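Local coordinates for lipoprotein (Burkholderia cenocepacia, PDB 4QHQ) that binds methionine in a cleft between two lobes and probably delivers it, as a lipoprotein of the NlpA family, to an ABC transporter, at residues A52-H57 with N199-R204; Q58-S63 with D107-N112. One frame throughout, in Å; residues are numbered along the deposited sequence.

How the contacts relate
Both contacts line one methionine site, and their centres lie 13 Å apart. Contact 1 pairs two strands of the six-stranded sheet, whereas contact 2 sets helix 58-68 against the start of helix 108-120 across the cleft. Strand 52-57 runs directly into helix 58-68. Both segments of contact 2 fall within the chain loop that contact 1 closes. They meet at H57: its NE2 lies 2.9 Å from N110 OD1, a probable hydrogen bond, and its CE1 packs 3.4 Å from S109 OG. The ligand is shared between them, with N199 holding the amino and carboxylate end while H57, Y60 and N110 surround the thioether. R113 supplies a further hydrogen bond to the methionine.

Contact 1 of 2, residues A52-H57 with N199-R204; sequences ANSFQH and NLIAVR. With MET (methionine), chain B.
N53 and A202 form the regular antiparallel hydrogen-bonded pair: N53 N donates to A202 O at 3.0 Å, and A202 N returns a bond to N53 O with an N-H...O angle of 164°. Nearer the ligand, L200 N reaches Q56 O at 2.9 Å, a weak bond bent to 128°.

Water bridges the strands between these bonds. One donates to N53 OD1 and L200 O and accepts from F55 N and Q56 NE2; a second joins S54 OG, also bonded to W15 NE1, to L200 O. The N53 and Q56 amides also bond to N42.

On one face A52 CB meets V203 CG1 at 3.9 Å and I201 CG2; on the other the A202 methyl packs against polar ends, N53 OD1 (3.3 Å) and Q56 NE2 (3.7 Å).

N199 CG stands beside its backbone N (chi1 -77°), turning the amide to the methionine head group: OD1 accepts from N and ND2 donates to O, each at 2.8 Å. Methionine SD lies 3.3 Å above the H57 ring, toward its rim; H57 NE2 bonds to N110.

These central strands of one lobe's mixed sheet reach the ligand, consistent with a periplasmic binding protein fold. Strands 2-7 and 72-80 flank them, between helices 211-220 and 41-47.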
loop_
_atom_site.group_PDB
_atom_site.type_symbol
_atom_site.label_atom_id
_atom_site.label_comp_id
_atom_site.label_asym_id
_atom_site.label_seq_id
_atom_site.Cartn_x
_atom_site.Cartn_y
_atom_site.Cartn_z
ATOM N N ALA A 52 -13.364 10.997 -4.157
ATOM C CA ALA A 52 -12.567 9.858 -4.561
ATOM C C ALA A 52 -11.438 9.700 -3.560
ATOM O O ALA A 52 -11.136 10.622 -2.796
ATOM C CB ALA A 52 -11.998 10.067 -5.960
ATOM N N ASN A 53 -10.813 8.535 -3.556
ATOM C CA ASN A 53 -9.551 8.402 -2.842
ATOM C C ASN A 53 -8.546 7.624 -3.662
ATOM O O ASN A 53 -8.900 6.978 -4.643
ATOM C CB ASN A 53 -9.728 7.873 -1.404
ATOM C CG ASN A 53 -10.248 6.457 -1.348
ATOM O OD1 ASN A 53 -9.801 5.589 -2.100
ATOM N ND2 ASN A 53 -11.152 6.195 -0.422
ATOM N N SER A 54 -7.283 7.719 -3.265
ATOM C CA SER A 54 -6.190 7.139 -4.038
ATOM C C SER A 54 -5.079 6.780 -3.076
ATOM O O SER A 54 -4.148 7.558 -2.855
ATOM C CB SER A 54 -5.707 8.157 -5.079
ATOM O OG SER A 54 -4.651 7.664 -5.895
ATOM N N PHE A 55 -5.199 5.600 -2.474
ATOM C CA PHE A 55 -4.260 5.204 -1.433
ATOM C C PHE A 55 -4.140 3.694 -1.246
ATOM O O PHE A 55 -3.300 3.268 -0.477
ATOM C CB PHE A 55 -4.650 5.816 -0.094
ATOM C CG PHE A 55 -5.776 5.094 0.581
ATOM C CD1 PHE A 55 -7.081 5.226 0.112
ATOM C CD2 PHE A 55 -5.540 4.277 1.671
ATOM C CE1 PHE A 55 -8.123 4.552 0.720
ATOM C CE2 PHE A 55 -6.569 3.588 2.283
ATOM C CZ PHE A 55 -7.866 3.735 1.817
ATOM N N GLN A 56 -4.987 2.898 -1.890
ATOM C CA GLN A 56 -5.090 1.485 -1.531
ATOM C C GLN A 56 -5.005 0.546 -2.713
ATOM O O GLN A 56 -5.149 0.951 -3.860
ATOM C CB GLN A 56 -6.425 1.243 -0.821
ATOM C CG GLN A 56 -7.623 1.187 -1.766
ATOM C CD GLN A 56 -8.931 1.440 -1.053
ATOM O OE1 GLN A 56 -9.282 0.740 -0.102
ATOM N NE2 GLN A 56 -9.668 2.457 -1.514
ATOM N N HIS A 57 -4.763 -0.730 -2.420
ATOM C CA HIS A 57 -4.878 -1.783 -3.428
ATOM C C HIS A 57 -6.225 -2.513 -3.296
ATOM O O HIS A 57 -6.977 -2.275 -2.350
ATOM C CB HIS A 57 -3.668 -2.735 -3.372
ATOM C CG HIS A 57 -3.318 -3.214 -1.995
ATOM N ND1 HIS A 57 -4.188 -3.954 -1.223
ATOM C CD2 HIS A 57 -2.179 -3.089 -1.278
ATOM C CE1 HIS A 57 -3.597 -4.256 -0.076
ATOM N NE2 HIS A 57 -2.368 -3.757 -0.092
ATOM N N ASN A 199 -2.209 -0.332 -6.823
ATOM C CA ASN A 199 -3.045 0.641 -6.148
ATOM C C ASN A 199 -4.087 1.197 -7.125
ATOM O O ASN A 199 -3.985 0.988 -8.338
ATOM C CB ASN A 199 -2.186 1.765 -5.558
ATOM C CG ASN A 199 -1.468 1.363 -4.288
ATOM O OD1 ASN A 199 -1.251 2.200 -3.425
ATOM N ND2 ASN A 199 -1.072 0.090 -4.169
ATOM N N LEU A 200 -5.075 1.919 -6.604
ATOM C CA LEU A 200 -6.219 2.287 -7.426
ATOM C C LEU A 200 -6.867 3.582 -6.945
ATOM O O LEU A 200 -6.681 4.039 -5.811
ATOM C CB LEU A 200 -7.230 1.129 -7.431
ATOM C CG LEU A 200 -7.790 0.655 -6.080
ATOM C CD1 LEU A 200 -8.988 1.467 -5.604
ATOM C CD2 LEU A 200 -8.181 -0.794 -6.092
ATOM N N ILE A 201 -7.640 4.181 -7.838
ATOM C CA ILE A 201 -8.526 5.278 -7.467
ATOM C C ILE A 201 -9.908 4.701 -7.179
ATOM O O ILE A 201 -10.447 3.958 -7.990
ATOM C CB ILE A 201 -8.630 6.332 -8.582
ATOM C CG1 ILE A 201 -7.268 6.998 -8.785
ATOM C CG2 ILE A 201 -9.705 7.380 -8.242
ATOM C CD1 ILE A 201 -7.196 7.875 -10.020
ATOM N N ALA A 202 -10.457 5.020 -6.009
ATOM C CA ALA A 202 -11.774 4.525 -5.614
ATOM C C ALA A 202 -12.791 5.653 -5.617
ATOM O O ALA A 202 -12.472 6.794 -5.266
ATOM C CB ALA A 202 -11.721 3.885 -4.233
ATOM N N VAL A 203 -14.017 5.317 -6.007
ATOM C CA VAL A 203 -15.138 6.251 -5.959
ATOM C C VAL A 203 -16.375 5.533 -5.439
ATOM O O VAL A 203 -16.412 4.303 -5.372
ATOM C CB VAL A 203 -15.466 6.839 -7.349
ATOM C CG1 VAL A 203 -14.278 7.618 -7.891
ATOM C CG2 VAL A 203 -15.912 5.745 -8.321
ATOM N N ARG A 204 -17.389 6.291 -5.048
ATOM C CA ARG A 204 -18.648 5.661 -4.671
ATOM C C ARG A 204 -19.247 4.967 -5.890
ATOM O O ARG A 204 -19.177 5.494 -7.001
ATOM C CB ARG A 204 -19.633 6.685 -4.107
ATOM C CG ARG A 204 -19.232 7.193 -2.734
ATOM C CD ARG A 204 -20.257 8.190 -2.186
ATOM N NE ARG A 204 -20.380 9.371 -3.043
ATOM C CZ ARG A 204 -19.573 10.425 -2.964
ATOM N NH1 ARG A 204 -18.611 10.449 -2.058
ATOM N NH2 ARG A 204 -19.724 11.452 -3.784
HETATM N N MET B . 0.406 2.189 -1.157
HETATM C CA MET B . 0.239 1.017 -0.297
HETATM C C MET B . 0.912 -0.196 -0.900
HETATM O O MET B . 0.822 -0.387 -2.107
HETATM C CB MET B . -1.256 0.752 -0.082
HETATM C CG MET B . -1.555 -0.437 0.851
HETATM S SD MET B . -3.327 -0.743 1.021
HETATM C CE MET B . -3.860 0.720 1.914
HETATM O OXT MET B . 1.571 -0.982 -0.198
HETATM O O HOH W 1 -7.703 4.253 -3.192
HETATM O O HOH W 2 -3.999 5.100 -5.738
#

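Contact 2 of 2, residues Q58-S63 with D107-N112; sequences QPYLDS and DPSNEN. With MET (methionine), chain B.
Y60 and S109 bring the two helices together, with S109 OG 3.3 Å from Y60 CA and near the plane of the tyrosine ring, at its edge. Beside them P59 CB touches S109 CB at 3.9 Å, and S63 OG rests against the ring of P108, 3.6 Å from P108 CB. No hydrogen bond crosses between the segments; they meet by van der Waals contact, burying 228 Å² in all.

The Y60 ring is used on both a face and an edge. Methionine CE lies over one face, offset toward the rim, while D107 OD2 approaches the edge in plane, 3.6 Å from Y60 CD2. With CG anti to the backbone N (chi1 -172°), the phenol extends from its helix across the ligand's methyl group. N110 ND2 comes within 3.5 Å of methionine SD.

In the next shell, D107 OD2 accepts twice from N110: from backbone N at 3.1 Å, above the carboxylate plane, as the N-cap of helix 108-120, and from ND2 at 2.9 Å on the syn side, 19° out of that plane. The N110 amide is thus held at both ends, ND2 by D107 and OD1 by H57. H57 ND1 caps Y60 N at the start of the other helix.

The first turns of helices 58-68 and 108-120, their segment axes at 139°, meet directly beside the methionine side chain. They join the six-stranded and five-stranded lobes over the cleft, as in closed, ligand-bound periplasmic binding proteins.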
loop_
_atom_site.group_PDB
_atom_site.type_symbol
_atom_site.label_atom_id
_atom_site.label_comp_id
_atom_site.label_asym_id
_atom_site.label_seq_id
_atom_site.Cartn_x
_atom_site.Cartn_y
_atom_site.Cartn_z
ATOM N N GLN A 58 -6.545 -3.365 -4.264
ATOM C CA GLN A 58 -7.820 -4.068 -4.249
ATOM C C GLN A 58 -8.026 -5.003 -3.046
ATOM O O GLN A 58 -9.126 -5.042 -2.486
ATOM C CB GLN A 58 -8.089 -4.793 -5.574
ATOM C CG GLN A 58 -9.524 -5.308 -5.693
ATOM C CD GLN A 58 -10.541 -4.209 -5.904
ATOM O OE1 GLN A 58 -10.407 -3.390 -6.811
ATOM N NE2 GLN A 58 -11.568 -4.186 -5.060
ATOM N N PRO A 59 -6.985 -5.746 -2.625
ATOM C CA PRO A 59 -7.186 -6.574 -1.428
ATOM C C PRO A 59 -7.557 -5.724 -0.208
ATOM O O PRO A 59 -8.411 -6.136 0.583
ATOM C CB PRO A 59 -5.832 -7.275 -1.265
ATOM C CG PRO A 59 -5.378 -7.442 -2.686
ATOM C CD PRO A 59 -5.744 -6.116 -3.330
ATOM N N TYR A 60 -6.971 -4.545 -0.076
ATOM C CA TYR A 60 -7.340 -3.669 1.033
ATOM C C TYR A 60 -8.805 -3.200 0.919
ATOM O O TYR A 60 -9.552 -3.244 1.898
ATOM C CB TYR A 60 -6.399 -2.463 1.121
ATOM C CG TYR A 60 -6.608 -1.638 2.364
ATOM C CD1 TYR A 60 -7.502 -0.569 2.384
ATOM C CD2 TYR A 60 -5.896 -1.909 3.512
ATOM C CE1 TYR A 60 -7.680 0.187 3.537
ATOM C CE2 TYR A 60 -6.072 -1.166 4.673
ATOM C CZ TYR A 60 -6.972 -0.112 4.676
ATOM O OH TYR A 60 -7.139 0.615 5.826
ATOM N N LEU A 61 -9.209 -2.756 -0.268
ATOM C CA LEU A 61 -10.585 -2.317 -0.487
ATOM C C LEU A 61 -11.552 -3.463 -0.206
ATOM O O LEU A 61 -12.595 -3.273 0.422
ATOM C CB LEU A 61 -10.749 -1.817 -1.917
ATOM C CG LEU A 61 -12.136 -1.326 -2.322
ATOM C CD1 LEU A 61 -12.626 -0.299 -1.325
ATOM C CD2 LEU A 61 -12.051 -0.736 -3.719
ATOM N N ASP A 62 -11.206 -4.666 -0.664
ATOM C CA ASP A 62 -12.059 -5.836 -0.429
ATOM C C ASP A 62 -12.244 -6.109 1.066
ATOM O O ASP A 62 -13.351 -6.426 1.521
ATOM C CB ASP A 62 -11.469 -7.087 -1.092
ATOM C CG ASP A 62 -11.624 -7.082 -2.603
ATOM O OD1 ASP A 62 -12.375 -6.231 -3.128
ATOM O OD2 ASP A 62 -10.989 -7.935 -3.261
ATOM N N SER A 63 -11.155 -5.990 1.819
ATOM C CA SER A 63 -11.196 -6.173 3.266
ATOM C C SER A 63 -12.099 -5.123 3.903
ATOM O O SER A 63 -12.918 -5.434 4.763
ATOM C CB SER A 63 -9.783 -6.066 3.837
ATOM O OG SER A 63 -9.802 -6.128 5.251
ATOM N N ASP A 107 -3.282 -4.828 9.614
ATOM C CA ASP A 107 -4.563 -4.824 8.908
ATOM C C ASP A 107 -4.605 -6.095 8.065
ATOM O O ASP A 107 -3.554 -6.582 7.641
ATOM C CB ASP A 107 -4.711 -3.575 8.041
ATOM C CG ASP A 107 -3.659 -3.504 6.974
ATOM O OD1 ASP A 107 -2.508 -3.154 7.308
ATOM O OD2 ASP A 107 -3.957 -3.826 5.803
ATOM N N PRO A 108 -5.806 -6.659 7.860
ATOM C CA PRO A 108 -5.916 -8.008 7.293
ATOM C C PRO A 108 -5.160 -8.214 5.985
ATOM O O PRO A 108 -4.395 -9.171 5.874
ATOM C CB PRO A 108 -7.419 -8.172 7.080
ATOM C CG PRO A 108 -8.012 -7.376 8.200
ATOM C CD PRO A 108 -7.117 -6.153 8.307
ATOM N N SER A 109 -5.338 -7.338 5.007
ATOM C CA SER A 109 -4.720 -7.586 3.711
ATOM C C SER A 109 -3.214 -7.346 3.694
ATOM O O SER A 109 -2.481 -8.099 3.072
ATOM C CB SER A 109 -5.407 -6.788 2.592
ATOM O OG SER A 109 -5.115 -5.417 2.677
ATOM N N ASN A 110 -2.733 -6.292 4.340
ATOM C CA ASN A 110 -1.288 -6.091 4.341
ATOM C C ASN A 110 -0.536 -7.011 5.300
ATOM O O ASN A 110 0.626 -7.339 5.045
ATOM C CB ASN A 110 -0.947 -4.624 4.570
ATOM C CG ASN A 110 -1.325 -3.769 3.390
ATOM O OD1 ASN A 110 -0.723 -3.875 2.307
ATOM N ND2 ASN A 110 -2.342 -2.940 3.574
ATOM N N GLU A 111 -1.188 -7.463 6.365
ATOM C CA GLU A 111 -0.582 -8.459 7.232
ATOM C C GLU A 111 -0.421 -9.744 6.425
ATOM O O GLU A 111 0.644 -10.359 6.416
ATOM C CB GLU A 111 -1.419 -8.733 8.486
ATOM C CG GLU A 111 -0.848 -9.906 9.258
ATOM C CD GLU A 111 -1.204 -9.944 10.724
ATOM O OE1 GLU A 111 -1.991 -9.120 11.222
ATOM O OE2 GLU A 111 -0.659 -10.834 11.409
ATOM N N ASN A 112 -1.484 -10.138 5.735
ATOM C CA ASN A 112 -1.448 -11.309 4.879
ATOM C C ASN A 112 -0.335 -11.196 3.843
ATOM O O ASN A 112 0.457 -12.129 3.651
ATOM C CB ASN A 112 -2.797 -11.505 4.198
ATOM C CG ASN A 112 -2.836 -12.745 3.341
ATOM O OD1 ASN A 112 -2.769 -13.858 3.851
ATOM N ND2 ASN A 112 -2.957 -12.559 2.030
HETATM N N MET B . 0.406 2.189 -1.157
HETATM C CA MET B . 0.239 1.017 -0.297
HETATM C C MET B . 0.912 -0.196 -0.900
HETATM O O MET B . 0.822 -0.387 -2.107
HETATM C CB MET B . -1.256 0.752 -0.082
HETATM C CG MET B . -1.555 -0.437 0.851
HETATM S SD MET B . -3.327 -0.743 1.021
HETATM C CE MET B . -3.860 0.720 1.914
HETATM O OXT MET B . 1.571 -0.982 -0.198
#